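Local atomic coordinates of saframycin Mx1 synthetase B (Legionella pneumophila subsp. pneumophila, PDB entry 3KXW), a protein that belongs to the AMP-binding (ANL) family and holds 5'-O-[(S)-(dodecanoyloxy)(hydroxy)phosphoryl]adenosine in a pocket of the large, mixed alpha/beta part of its chain. Residues E44-H49 against P77-F82; T56-G61 against Q160-K165; D66-L71 against L83-A88; I169-Y174 against M221-C226. All coordinates share one frame; numbering follows the deposited sequence.

Contact 1: residues E44-H49 against P77-F82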
loop_
_atom_site.group_PDB
_atom_site.type_symbol
_atom_site.label_atom_id
_atom_site.label_comp_id
_atom_site.label_asym_id
_atom_site.label_seq_id
_atom_site.Cartn_x
_atom_site.Cartn_y
_atom_site.Cartn_z
ATOM N N GLU A 44 -19.810 19.553 1.659
ATOM C CA GLU A 44 -20.906 19.727 2.614
ATOM C C GLU A 44 -21.334 18.378 3.172
ATOM O O GLU A 44 -21.541 18.230 4.374
ATOM C CB GLU A 44 -22.092 20.429 1.950
ATOM C CG GLU A 44 -23.357 20.487 2.786
ATOM C CD GLU A 44 -24.451 21.245 2.063
ATOM O OE1 GLU A 44 -25.260 20.604 1.373
ATOM O OE2 GLU A 44 -24.476 22.488 2.155
ATOM N N GLN A 45 -21.474 17.393 2.298
ATOM C CA GLN A 45 -21.932 16.063 2.728
ATOM C C GLN A 45 -20.911 15.344 3.619
ATOM O O GLN A 45 -21.254 14.775 4.670
ATOM C CB GLN A 45 -22.263 15.190 1.517
ATOM C CG GLN A 45 -23.508 15.624 0.736
ATOM C CD GLN A 45 -23.731 14.760 -0.501
ATOM O OE1 GLN A 45 -22.850 14.634 -1.350
ATOM N NE2 GLN A 45 -24.917 14.156 -0.599
ATOM N N LEU A 46 -19.655 15.360 3.186
ATOM C CA LEU A 46 -18.591 14.748 3.965
ATOM C C LEU A 46 -18.543 15.328 5.388
ATOM O O LEU A 46 -18.500 14.602 6.383
ATOM C CB LEU A 46 -17.262 14.956 3.234
ATOM C CG LEU A 46 -15.994 14.418 3.879
ATOM C CD1 LEU A 46 -16.094 12.916 4.107
ATOM C CD2 LEU A 46 -14.747 14.788 3.047
ATOM N N ASP A 47 -18.546 16.648 5.486
ATOM C CA ASP A 47 -18.588 17.325 6.786
ATOM C C ASP A 47 -19.837 16.927 7.617
ATOM O O ASP A 47 -19.734 16.644 8.830
ATOM C CB ASP A 47 -18.559 18.837 6.527
ATOM C CG ASP A 47 -18.595 19.671 7.790
ATOM O OD1 ASP A 47 -17.733 19.491 8.665
ATOM O OD2 ASP A 47 -19.476 20.547 7.867
ATOM N N GLN A 48 -21.011 16.893 6.991
ATOM C CA GLN A 48 -22.222 16.515 7.734
ATOM C C GLN A 48 -22.169 15.056 8.237
ATOM O O GLN A 48 -22.507 14.781 9.396
ATOM C CB GLN A 48 -23.519 16.776 6.932
ATOM C CG GLN A 48 -23.900 18.274 6.787
ATOM C CD GLN A 48 -23.936 19.014 8.116
ATOM O OE1 GLN A 48 -23.155 19.936 8.346
ATOM N NE2 GLN A 48 -24.860 18.637 8.982
ATOM N N HIS A 49 -21.760 14.124 7.372
ATOM C CA HIS A 49 -21.598 12.726 7.801
ATOM C C HIS A 49 -20.584 12.575 8.932
ATOM O O HIS A 49 -20.846 11.900 9.917
ATOM C CB HIS A 49 -21.230 11.808 6.620
ATOM C CG HIS A 49 -22.399 11.476 5.747
ATOM N ND1 HIS A 49 -23.367 10.569 6.119
ATOM C CD2 HIS A 49 -22.773 11.949 4.535
ATOM C CE1 HIS A 49 -24.284 10.489 5.170
ATOM N NE2 HIS A 49 -23.953 11.322 4.200
ATOM N N PRO A 77 -18.332 4.756 2.872
ATOM C CA PRO A 77 -18.550 4.642 4.332
ATOM C C PRO A 77 -17.246 4.624 5.147
ATOM O O PRO A 77 -17.176 5.244 6.211
ATOM C CB PRO A 77 -19.315 3.321 4.480
ATOM C CG PRO A 77 -20.077 3.195 3.175
ATOM C CD PRO A 77 -19.172 3.801 2.109
ATOM N N LEU A 78 -16.217 3.944 4.653
ATOM C CA LEU A 78 -14.927 3.965 5.352
ATOM C C LEU A 78 -14.425 5.404 5.528
ATOM O O LEU A 78 -13.948 5.780 6.590
ATOM C CB LEU A 78 -13.893 3.106 4.636
ATOM C CG LEU A 78 -12.425 3.222 5.086
ATOM C CD1 LEU A 78 -12.284 2.909 6.583
ATOM C CD2 LEU A 78 -11.589 2.251 4.277
ATOM N N ILE A 79 -14.541 6.209 4.482
ATOM C CA ILE A 79 -14.026 7.586 4.512
ATOM C C ILE A 79 -14.836 8.462 5.462
ATOM O O ILE A 79 -14.281 9.259 6.230
ATOM C CB ILE A 79 -14.025 8.198 3.091
ATOM C CG1 ILE A 79 -13.061 7.415 2.181
ATOM C CG2 ILE A 79 -13.643 9.676 3.149
ATOM C CD1 ILE A 79 -13.238 7.720 0.654
ATOM N N GLN A 80 -16.154 8.308 5.435
ATOM C CA GLN A 80 -17.001 9.037 6.391
ATOM C C GLN A 80 -16.638 8.657 7.836
ATOM O O GLN A 80 -16.560 9.520 8.709
ATOM C CB GLN A 80 -18.475 8.714 6.128
ATOM C CG GLN A 80 -18.967 9.169 4.749
ATOM C CD GLN A 80 -20.218 8.453 4.298
ATOM O OE1 GLN A 80 -20.829 7.714 5.056
ATOM N NE2 GLN A 80 -20.586 8.642 3.042
ATOM N N ALA A 81 -16.446 7.363 8.083
ATOM C CA ALA A 81 -16.185 6.868 9.446
ATOM C C ALA A 81 -14.833 7.366 9.937
ATOM O O ALA A 81 -14.692 7.780 11.088
ATOM C CB ALA A 81 -16.264 5.315 9.505
ATOM N N PHE A 82 -13.841 7.352 9.049
ATOM C CA PHE A 82 -12.503 7.832 9.379
ATOM C C PHE A 82 -12.558 9.316 9.793
ATOM O O PHE A 82 -12.016 9.706 10.832
ATOM C CB PHE A 82 -11.556 7.626 8.181
ATOM C CG PHE A 82 -10.096 7.952 8.477
ATOM C CD1 PHE A 82 -9.231 6.965 8.913
ATOM C CD2 PHE A 82 -9.607 9.240 8.318
ATOM C CE1 PHE A 82 -7.875 7.250 9.191
ATOM C CE2 PHE A 82 -8.249 9.542 8.588
ATOM C CZ PHE A 82 -7.395 8.538 9.026
HETATM O O HOH W 1 -22.513 8.018 7.159
#
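His49 and Gln80 meet flat against each other, an offset stack of an imidazole ring on a side-chain amide whose planes differ by only 10°. Gln80 CD stands 4.0 Å above the His49 ring plane, displaced toward the rim near His49 CG, and Gln80 OE1 lies over the same face. The two chains leave their helices pointing the same way, and nearer the backbones the aliphatic parts touch, His49 CB lying 3.9 Å from Gln80 CG. Both begin alike: each CG is anti to its own carbonyl carbon (chi1 -77° in His49, -63° in Gln80), and beyond CG the glutamine runs extended, which carries its amide across to the ring. One water closes the pair, giving a hydrogen bond to Gln80 OE1 at 2.7 Å and accepting a weak one from His49 ND1 at 2.9 Å. One turn back along helix 43-59 the contact becomes purely apolar, where Leu46 CD1 reaches Ile79 CG2 at 4.2 Å and the two side chains cross nearly at a right angle. Further out, Met41 of strand 37-42 touches Leu46, His49 and Gln80 alike, while helix 220-233 packs against Leu46 through Ile231 and against Ile79 through Ile227. Helices 43-59 and 76-87 are thus joined by an apolar contact beside a polar one. The water's bonding is consistent with a proton on ND1, and stacking and bridge together should restrain rotation of both flat groups.

Contact 2: residues T56-G61 against Q160-K165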
loop_
_atom_site.group_PDB
_atom_site.type_symbol
_atom_site.label_atom_id
_atom_site.label_comp_id
_atom_site.label_asym_id
_atom_site.label_seq_id
_atom_site.Cartn_x
_atom_site.Cartn_y
_atom_site.Cartn_z
ATOM N N THR A 56 -22.425 10.547 17.352
ATOM C CA THR A 56 -22.755 9.204 17.796
ATOM C C THR A 56 -21.649 8.606 18.675
ATOM O O THR A 56 -21.919 8.046 19.743
ATOM C CB THR A 56 -23.032 8.277 16.608
ATOM O OG1 THR A 56 -24.066 8.847 15.801
ATOM C CG2 THR A 56 -23.449 6.902 17.101
ATOM N N LEU A 57 -20.399 8.740 18.240
ATOM C CA LEU A 57 -19.278 8.265 19.058
ATOM C C LEU A 57 -19.284 8.927 20.441
ATOM O O LEU A 57 -19.119 8.278 21.477
ATOM C CB LEU A 57 -17.936 8.539 18.332
ATOM C CG LEU A 57 -17.643 7.669 17.113
ATOM C CD1 LEU A 57 -16.354 8.135 16.391
ATOM C CD2 LEU A 57 -17.532 6.188 17.518
ATOM N N GLN A 58 -19.473 10.240 20.453
ATOM C CA GLN A 58 -19.533 10.968 21.709
ATOM C C GLN A 58 -20.717 10.502 22.565
ATOM O O GLN A 58 -20.571 10.299 23.786
ATOM C CB GLN A 58 -19.588 12.473 21.432
ATOM C CG GLN A 58 -18.277 13.031 20.895
ATOM C CD GLN A 58 -18.403 14.471 20.421
ATOM O OE1 GLN A 58 -19.482 14.923 20.031
ATOM N NE2 GLN A 58 -17.296 15.182 20.426
ATOM N N ALA A 59 -21.868 10.287 21.928
ATOM C CA ALA A 59 -23.063 9.873 22.654
ATOM C C ALA A 59 -22.863 8.495 23.261
ATOM O O ALA A 59 -23.459 8.169 24.295
ATOM C CB ALA A 59 -24.290 9.859 21.728
ATOM N N GLU A 60 -22.010 7.695 22.630
ATOM C CA GLU A 60 -21.752 6.336 23.100
ATOM C C GLU A 60 -20.576 6.221 24.061
ATOM O O GLU A 60 -20.166 5.114 24.418
ATOM C CB GLU A 60 -21.542 5.397 21.912
ATOM C CG GLU A 60 -22.786 5.203 21.071
ATOM C CD GLU A 60 -23.847 4.424 21.818
ATOM O OE1 GLU A 60 -23.511 3.356 22.369
ATOM O OE2 GLU A 60 -25.007 4.876 21.859
ATOM N N GLY A 61 -20.035 7.355 24.479
ATOM C CA GLY A 61 -19.056 7.367 25.540
ATOM C C GLY A 61 -17.611 7.392 25.075
ATOM O O GLY A 61 -16.721 7.378 25.909
ATOM N N GLN A 160 -20.048 17.851 19.358
ATOM C CA GLN A 160 -19.317 18.813 20.194
ATOM C C GLN A 160 -17.843 18.824 19.811
ATOM O O GLN A 160 -17.144 17.853 20.060
ATOM C CB GLN A 160 -19.458 18.443 21.674
ATOM C CG GLN A 160 -20.906 18.423 22.165
ATOM C CD GLN A 160 -21.402 19.800 22.577
ATOM O OE1 GLN A 160 -20.692 20.803 22.425
ATOM N NE2 GLN A 160 -22.623 19.857 23.113
ATOM N N PRO A 161 -17.365 19.927 19.215
ATOM C CA PRO A 161 -15.951 20.053 18.845
ATOM C C PRO A 161 -15.065 19.795 20.060
ATOM O O PRO A 161 -15.411 20.212 21.169
ATOM C CB PRO A 161 -15.813 21.515 18.404
ATOM C CG PRO A 161 -17.222 21.993 18.146
ATOM C CD PRO A 161 -18.125 21.173 19.012
ATOM N N THR A 162 -13.948 19.105 19.855
ATOM C CA THR A 162 -12.996 18.854 20.928
ATOM C C THR A 162 -11.813 19.785 20.704
ATOM O O THR A 162 -11.754 20.471 19.696
ATOM C CB THR A 162 -12.543 17.366 20.960
ATOM O OG1 THR A 162 -11.794 17.062 19.777
ATOM C CG2 THR A 162 -13.750 16.438 21.021
ATOM N N SER A 163 -10.885 19.857 21.646
ATOM C CA SER A 163 -9.713 20.708 21.416
ATOM C C SER A 163 -8.552 19.880 20.901
ATOM O O SER A 163 -7.748 19.395 21.679
ATOM C CB SER A 163 -9.293 21.457 22.681
ATOM O OG SER A 163 -9.964 22.702 22.748
ATOM N N ILE A 164 -8.485 19.711 19.589
ATOM C CA ILE A 164 -7.409 18.948 18.977
ATOM C C ILE A 164 -6.111 19.729 18.984
ATOM O O ILE A 164 -6.082 20.885 18.570
ATOM C CB ILE A 164 -7.749 18.584 17.525
ATOM C CG1 ILE A 164 -9.037 17.782 17.496
ATOM C CG2 ILE A 164 -6.631 17.766 16.933
ATOM C CD1 ILE A 164 -9.527 17.468 16.065
ATOM N N LYS A 165 -5.054 19.105 19.498
ATOM C CA LYS A 165 -3.718 19.675 19.465
ATOM C C LYS A 165 -2.871 18.999 18.390
ATOM O O LYS A 165 -3.077 17.820 18.068
ATOM C CB LYS A 165 -3.035 19.522 20.812
ATOM C CG LYS A 165 -3.766 20.225 21.956
ATOM C CD LYS A 165 -3.041 19.984 23.265
ATOM C CE LYS A 165 -1.754 20.813 23.359
ATOM N NZ LYS A 165 -1.974 22.269 23.096
#
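The side-chain amide of Gln58 faces the backbone of Gln160 edge on and grips that single residue at two points. Its carbonyl oxygen, OE1, accepts a hydrogen bond from Gln160 N at 3.1 Å along an almost straight path (171°), the donor lying in the carbonyl plane on a lone pair. In return NE2 gives a shorter hydrogen bond of 2.7 Å to Gln160 O, at 162°; this acceptor stays close to the amide plane of Gln58, though NE2 itself is tilted somewhat from the plane of the Gln160 carbonyl. With CG anti to its own backbone carbonyl carbon (chi1 -71°) and the chain extended beyond it, Gln58 carries its amide out from the helix to the loop. With both ends held, the flip of the amide is settled. The side chain of Gln160 bends away, and only its CB stays near, 3.9 Å from Gln58 OE1. Thr162 contributes a methyl, CG2, at 3.8 Å from Gln58 NE2, while Trp159 also touches Gln58. Such two-point pairing imitates the bonding of a neighbouring beta strand to an extended residue. Here it ties a surface loop to the last turn of helix 43-59, which ends in a Schellman motif with Gly61, at positive phi, as its C-prime residue.

Contact 3: residues D66-L71 against L83-A88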
loop_
_atom_site.group_PDB
_atom_site.type_symbol
_atom_site.label_atom_id
_atom_site.label_comp_id
_atom_site.label_asym_id
_atom_site.label_seq_id
_atom_site.Cartn_x
_atom_site.Cartn_y
_atom_site.Cartn_z
ATOM N N ASP A 66 -9.319 7.819 22.735
ATOM C CA ASP A 66 -9.818 6.443 22.603
ATOM C C ASP A 66 -9.634 5.976 21.150
ATOM O O ASP A 66 -9.761 6.784 20.205
ATOM C CB ASP A 66 -11.333 6.354 22.927
ATOM C CG ASP A 66 -11.654 6.462 24.424
ATOM O OD1 ASP A 66 -10.725 6.389 25.254
ATOM O OD2 ASP A 66 -12.859 6.620 24.754
ATOM N N ARG A 67 -9.371 4.686 20.969
ATOM C CA ARG A 67 -9.272 4.121 19.636
ATOM C C ARG A 67 -10.643 3.617 19.194
ATOM O O ARG A 67 -11.367 2.997 19.971
ATOM C CB ARG A 67 -8.252 2.976 19.559
ATOM C CG ARG A 67 -6.793 3.431 19.468
ATOM C CD ARG A 67 -6.324 4.048 20.798
ATOM N NE ARG A 67 -6.253 3.065 21.877
ATOM C CZ ARG A 67 -6.357 3.368 23.170
ATOM N NH1 ARG A 67 -6.558 4.635 23.541
ATOM N NH2 ARG A 67 -6.264 2.406 24.090
ATOM N N VAL A 68 -10.970 3.880 17.933
ATOM C CA VAL A 68 -12.185 3.368 17.321
ATOM C C VAL A 68 -11.775 2.535 16.126
ATOM O O VAL A 68 -11.108 3.027 15.212
ATOM C CB VAL A 68 -13.132 4.507 16.889
ATOM C CG1 VAL A 68 -14.380 3.954 16.166
ATOM C CG2 VAL A 68 -13.515 5.380 18.095
ATOM N N LEU A 69 -12.130 1.254 16.164
ATOM C CA LEU A 69 -11.804 0.322 15.093
ATOM C C LEU A 69 -12.731 0.542 13.897
ATOM O O LEU A 69 -13.936 0.677 14.068
ATOM C CB LEU A 69 -11.967 -1.113 15.615
ATOM C CG LEU A 69 -11.332 -2.201 14.766
ATOM C CD1 LEU A 69 -9.812 -1.996 14.747
ATOM C CD2 LEU A 69 -11.718 -3.613 15.284
ATOM N N LEU A 70 -12.187 0.551 12.688
ATOM C CA LEU A 70 -13.019 0.784 11.514
ATOM C C LEU A 70 -12.937 -0.416 10.608
ATOM O O LEU A 70 -11.930 -0.624 9.950
ATOM C CB LEU A 70 -12.554 2.016 10.752
ATOM C CG LEU A 70 -12.510 3.294 11.578
ATOM C CD1 LEU A 70 -12.028 4.473 10.718
ATOM C CD2 LEU A 70 -13.891 3.610 12.147
ATOM N N LEU A 71 -13.996 -1.220 10.608
ATOM C CA LEU A 71 -13.992 -2.454 9.831
ATOM C C LEU A 71 -14.826 -2.212 8.592
ATOM O O LEU A 71 -16.069 -2.245 8.657
ATOM C CB LEU A 71 -14.534 -3.602 10.688
ATOM C CG LEU A 71 -14.374 -5.052 10.268
ATOM C CD1 LEU A 71 -14.851 -5.975 11.395
ATOM C CD2 LEU A 71 -15.162 -5.327 8.985
ATOM N N LEU A 83 -13.209 10.152 8.995
ATOM C CA LEU A 83 -13.268 11.558 9.358
ATOM C C LEU A 83 -14.100 11.723 10.640
ATOM O O LEU A 83 -13.794 12.556 11.505
ATOM C CB LEU A 83 -13.885 12.394 8.231
ATOM C CG LEU A 83 -12.963 12.626 7.037
ATOM C CD1 LEU A 83 -13.695 13.448 6.023
ATOM C CD2 LEU A 83 -11.742 13.375 7.499
ATOM N N GLY A 84 -15.156 10.935 10.752
ATOM C CA GLY A 84 -16.012 10.990 11.928
ATOM C C GLY A 84 -15.188 10.712 13.187
ATOM O O GLY A 84 -15.370 11.374 14.209
ATOM N N CYS A 85 -14.246 9.767 13.102
ATOM C CA CYS A 85 -13.342 9.513 14.233
ATOM C C CYS A 85 -12.515 10.742 14.551
ATOM O O CYS A 85 -12.386 11.134 15.708
ATOM C CB CYS A 85 -12.389 8.343 13.967
ATOM S SG CYS A 85 -13.171 6.751 13.952
ATOM N N LEU A 86 -11.923 11.346 13.528
ATOM C CA LEU A 86 -11.089 12.508 13.764
ATOM C C LEU A 86 -11.877 13.668 14.390
ATOM O O LEU A 86 -11.375 14.354 15.281
ATOM C CB LEU A 86 -10.396 12.992 12.474
ATOM C CG LEU A 86 -9.457 12.023 11.746
ATOM C CD1 LEU A 86 -8.504 12.747 10.805
ATOM C CD2 LEU A 86 -8.719 11.125 12.699
ATOM N N TYR A 87 -13.088 13.910 13.891
ATOM C CA TYR A 87 -13.931 14.966 14.443
ATOM C C TYR A 87 -14.258 14.740 15.913
ATOM O O TYR A 87 -14.538 15.691 16.619
ATOM C CB TYR A 87 -15.250 15.067 13.699
ATOM C CG TYR A 87 -15.259 15.884 12.418
ATOM C CD1 TYR A 87 -14.378 15.629 11.373
ATOM C CD2 TYR A 87 -16.220 16.873 12.232
ATOM C CE1 TYR A 87 -14.447 16.366 10.175
ATOM C CE2 TYR A 87 -16.286 17.622 11.051
ATOM C CZ TYR A 87 -15.407 17.355 10.026
ATOM O OH TYR A 87 -15.522 18.108 8.863
ATOM N N ALA A 88 -14.262 13.488 16.353
ATOM C CA ALA A 88 -14.498 13.182 17.766
ATOM C C ALA A 88 -13.216 13.200 18.603
ATOM O O ALA A 88 -13.258 12.974 19.812
ATOM C CB ALA A 88 -15.193 11.836 17.900
#
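Cys85 presents its sulfur to two alternate residues of a strand, Val68 and Leu70, and the contact between the segments rests on that one atom. Apolar packing comes first. SG lies 3.7 Å from Val68 CB and 3.8 Å from Val68 CG1, so it meets the valine low on its side chain and along one branch. The second partner is touched nearer its end: Leu70 CD2 is 3.7 Å from Cys85 SG, and CD1 is a little further off at 4.1 Å. The sulfur sits over the gap between two side chains that leave the same face of the strand. Cys85 SG is set anti to the carbonyl carbon (chi1 -71°), while Val68 holds CG1 anti to its backbone N (chi1 177°), the branch that borders the sulfur. Backbone hydrogen bonds run within the sheet and within the helix: Val68 pairs with Ile91 and Val93, Leu69 with Ile118, and the helix keeps its own pattern, with Tyr87 N to Leu83 O at 2.8 Å. The polar end of Tyr87 points from another side of the helix, its OH hydrogen-bonded to Asp47 OD1. The whole is the first half of a beta-alpha-beta unit: strand 67-71 runs parallel between strands 91-95 and 118-121, helix 76-87 covers one face of this sheet, and helix 43-59 packs on that helix in turn, its Ala50 and Ala54 touching Tyr87.

Contact 4: residues I169-Y174 against M221-C226. With 1ZZ (5'-O-[(S)-(dodecanoyloxy)(hydroxy)phosphoryl]adenosine), chain B.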
loop_
_atom_site.group_PDB
_atom_site.type_symbol
_atom_site.label_atom_id
_atom_site.label_comp_id
_atom_site.label_asym_id
_atom_site.label_seq_id
_atom_site.Cartn_x
_atom_site.Cartn_y
_atom_site.Cartn_z
ATOM N N ILE A 169 -2.516 12.188 18.576
ATOM C CA ILE A 169 -2.580 11.142 17.559
ATOM C C ILE A 169 -3.924 11.173 16.832
ATOM O O ILE A 169 -4.973 11.251 17.478
ATOM C CB ILE A 169 -2.352 9.755 18.214
ATOM C CG1 ILE A 169 -1.030 9.753 18.985
ATOM C CG2 ILE A 169 -2.431 8.639 17.184
ATOM C CD1 ILE A 169 0.163 10.340 18.228
ATOM N N ALA A 170 -3.886 11.136 15.497
ATOM C CA ALA A 170 -5.074 11.136 14.661
ATOM C C ALA A 170 -5.516 9.718 14.286
ATOM O O ALA A 170 -6.711 9.401 14.323
ATOM C CB ALA A 170 -4.812 11.959 13.386
ATOM N N PHE A 171 -4.561 8.853 13.947
ATOM C CA PHE A 171 -4.917 7.487 13.579
ATOM C C PHE A 171 -3.752 6.541 13.695
ATOM O O PHE A 171 -2.615 6.964 13.750
ATOM C CB PHE A 171 -5.498 7.418 12.157
ATOM C CG PHE A 171 -4.533 7.784 11.065
ATOM C CD1 PHE A 171 -3.935 6.803 10.270
ATOM C CD2 PHE A 171 -4.272 9.115 10.779
ATOM C CE1 PHE A 171 -3.053 7.158 9.214
ATOM C CE2 PHE A 171 -3.399 9.462 9.732
ATOM C CZ PHE A 171 -2.800 8.480 8.963
ATOM N N LEU A 172 -4.049 5.252 13.767
ATOM C CA LEU A 172 -3.003 4.255 13.724
ATOM C C LEU A 172 -2.954 3.646 12.341
ATOM O O LEU A 172 -3.972 3.190 11.846
ATOM C CB LEU A 172 -3.278 3.155 14.734
ATOM C CG LEU A 172 -3.343 3.567 16.197
ATOM C CD1 LEU A 172 -3.469 2.326 17.105
ATOM C CD2 LEU A 172 -2.137 4.408 16.591
ATOM N N GLN A 173 -1.791 3.635 11.709
ATOM C CA GLN A 173 -1.688 2.858 10.489
ATOM C C GLN A 173 -0.813 1.629 10.699
ATOM O O GLN A 173 0.377 1.731 11.007
ATOM C CB GLN A 173 -1.254 3.696 9.274
ATOM C CG GLN A 173 -0.001 4.530 9.378
ATOM C CD GLN A 173 0.350 5.243 8.024
ATOM O OE1 GLN A 173 -0.247 4.939 6.988
ATOM N NE2 GLN A 173 1.294 6.194 8.051
ATOM N N TYR A 174 -1.431 0.467 10.558
ATOM C CA TYR A 174 -0.719 -0.789 10.747
ATOM C C TYR A 174 0.033 -1.188 9.490
ATOM O O TYR A 174 -0.520 -1.155 8.392
ATOM C CB TYR A 174 -1.693 -1.879 11.204
ATOM C CG TYR A 174 -1.990 -1.746 12.668
ATOM C CD1 TYR A 174 -1.216 -2.398 13.603
ATOM C CD2 TYR A 174 -3.018 -0.941 13.119
ATOM C CE1 TYR A 174 -1.464 -2.273 14.946
ATOM C CE2 TYR A 174 -3.278 -0.807 14.467
ATOM C CZ TYR A 174 -2.496 -1.459 15.375
ATOM O OH TYR A 174 -2.745 -1.313 16.724
HETATM N N MSE A 221 -0.412 4.388 1.355
HETATM C CA MSE A 221 -0.490 5.054 0.056
HETATM C C MSE A 221 -1.920 5.366 -0.408
HETATM O O MSE A 221 -2.234 6.491 -0.806
HETATM C CB MSE A 221 0.235 4.212 -0.998
HETATM C CG MSE A 221 0.793 5.022 -2.118
HETATM SE SE MSE A 221 2.304 4.113 -3.059
HETATM C CE MSE A 221 1.340 2.500 -3.531
ATOM N N GLY A 222 -2.789 4.358 -0.355
ATOM C CA GLY A 222 -4.165 4.505 -0.797
ATOM C C GLY A 222 -4.992 5.363 0.156
ATOM O O GLY A 222 -5.986 5.966 -0.256
ATOM N N LEU A 223 -4.597 5.422 1.430
ATOM C CA LEU A 223 -5.303 6.263 2.402
ATOM C C LEU A 223 -4.754 7.701 2.378
ATOM O O LEU A 223 -5.485 8.653 2.113
ATOM C CB LEU A 223 -5.168 5.680 3.828
ATOM C CG LEU A 223 -5.691 6.596 4.945
ATOM C CD1 LEU A 223 -7.162 6.958 4.732
ATOM C CD2 LEU A 223 -5.468 5.984 6.336
ATOM N N ILE A 224 -3.452 7.845 2.636
ATOM C CA ILE A 224 -2.875 9.177 2.837
ATOM C C ILE A 224 -2.692 9.909 1.504
ATOM O O ILE A 224 -3.079 11.057 1.352
ATOM C CB ILE A 224 -1.558 9.086 3.625
ATOM C CG1 ILE A 224 -1.836 8.501 5.041
ATOM C CG2 ILE A 224 -0.855 10.442 3.695
ATOM C CD1 ILE A 224 -0.574 8.270 5.821
ATOM N N GLY A 225 -2.126 9.206 0.533
ATOM C CA GLY A 225 -1.928 9.760 -0.790
ATOM C C GLY A 225 -3.204 10.005 -1.569
ATOM O O GLY A 225 -3.389 11.080 -2.130
ATOM N N CYS A 226 -4.081 9.016 -1.634
ATOM C CA CYS A 226 -5.154 9.083 -2.631
ATOM C C CYS A 226 -6.530 9.480 -2.067
ATOM O O CYS A 226 -7.478 9.663 -2.817
ATOM C CB CYS A 226 -5.250 7.759 -3.385
ATOM S SG CYS A 226 -3.697 7.347 -4.207
HETATM P P 1ZZ B . 4.738 0.814 4.073
HETATM C C1 1ZZ B . -1.109 11.183 -4.432
HETATM N N1 1ZZ B . 9.425 0.727 -0.325
HETATM O O1 1ZZ B . 4.961 1.667 0.936
HETATM C C2 1ZZ B . -0.243 9.927 -4.264
HETATM N N2 1ZZ B . 8.946 2.551 -1.526
HETATM O O2 1ZZ B . 4.274 2.108 3.136
HETATM C C3 1ZZ B . 1.047 10.216 -3.487
HETATM N N3 1ZZ B . 11.446 -0.122 -1.763
HETATM O O3 1ZZ B . 4.950 1.270 5.431
HETATM C C4 1ZZ B . 1.668 8.916 -2.955
HETATM N N4 1ZZ B . 11.847 1.321 -3.652
HETATM O O4 1ZZ B . 3.560 -0.288 4.015
HETATM C C5 1ZZ B . 3.148 9.072 -2.570
HETATM N N5 1ZZ B . 10.681 3.295 -4.101
HETATM O O5 1ZZ B . 6.114 0.092 3.467
HETATM C C6 1ZZ B . 3.691 7.691 -2.177
HETATM O O6 1ZZ B . 8.063 -0.352 1.448
HETATM C C7 1ZZ B . 5.190 7.440 -1.880
HETATM O O7 1ZZ B . 10.817 -0.970 2.158
HETATM C C8 1ZZ B . 5.683 6.001 -1.630
HETATM O O8 1ZZ B . 10.202 0.628 3.948
HETATM C C9 1ZZ B . 5.418 5.626 -0.163
HETATM C C10 1ZZ B . 5.180 4.116 0.076
HETATM C C11 1ZZ B . 4.657 3.932 1.529
HETATM C C12 1ZZ B . 5.061 2.530 2.023
HETATM C C13 1ZZ B . 7.281 0.844 3.217
HETATM C C14 1ZZ B . 8.273 0.017 2.681
HETATM C C15 1ZZ B . 9.703 0.670 2.709
HETATM C C16 1ZZ B . 10.397 0.000 1.806
HETATM C C17 1ZZ B . 9.397 -0.142 0.764
HETATM C C18 1ZZ B . 8.578 1.897 -0.489
HETATM C C19 1ZZ B . 10.073 1.787 -2.141
HETATM C C20 1ZZ B . 10.369 0.759 -1.401
HETATM C C21 1ZZ B . 12.131 0.110 -2.857
HETATM C C22 1ZZ B . 10.933 2.090 -3.351
#
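Gln173 gives a hydrogen bond from NE2 to Thr333 O, and the amide so held meets the methyl end of Ile224. Ile224 CD1 lies 3.5 Å from Gln173 OE1 and 3.6 Å from NE2, nearly midway across the outer end of the amide, with the two side chains roughly perpendicular. The strand carrying Gln173 pairs with strand 184-188 in a two-stranded antiparallel sheet interrupted by a classic beta bulge, where Ala170 and Phe171 both face Val187. Phe171 supplies the apolar half. Ile224 CD1 comes to the edge of its ring, in plane, 3.9 Å from CZ, while the Leu223 side chain, running to meet the phenylalanine head on, sets CD2 3.9 Å from Phe171 CE1. With CG between the backbone N and the carbonyl carbon (chi1 65°), the ring is directed across to the helix; Phe82 meets it edge-to-face. Helix 220-233 thus has two working sides, one packed on the strand and the other lining the ligand pocket. A wider pi-type turn occupies 221-226, where Met221 O accepts weak hydrogen bonds from both Gly225 N and Cys226 N. Selenomethionine Met221 rests SE against 1ZZ C6 at 3.9 Å, and 1ZZ C1 lies 3.2 Å from Gly225 O.

Three of the four contacts are buried; contact 2 lies at the surface, and its chemistry follows suit, with paired hydrogen bonds between an amide and a loop backbone. Contact 3 is wholly apolar, contact 4 nearly so, while contact 1 mixes a water-bridged stack with leucine-isoleucine packing. Helix 43-59 serves contacts 1 and 2, whose centres are about 15 Å apart, and helix 76-87 serves contacts 1 and 3. Phe82, on the 77-82 segment of contact 1, packs on Leu223 and Phe171 of contact 4, and Leu57 reaches from the helix of contact 2 to Cys85 of contact 3. Of the four, contact 4 lies nearest the chain's centre and contains residues of the ligand pocket.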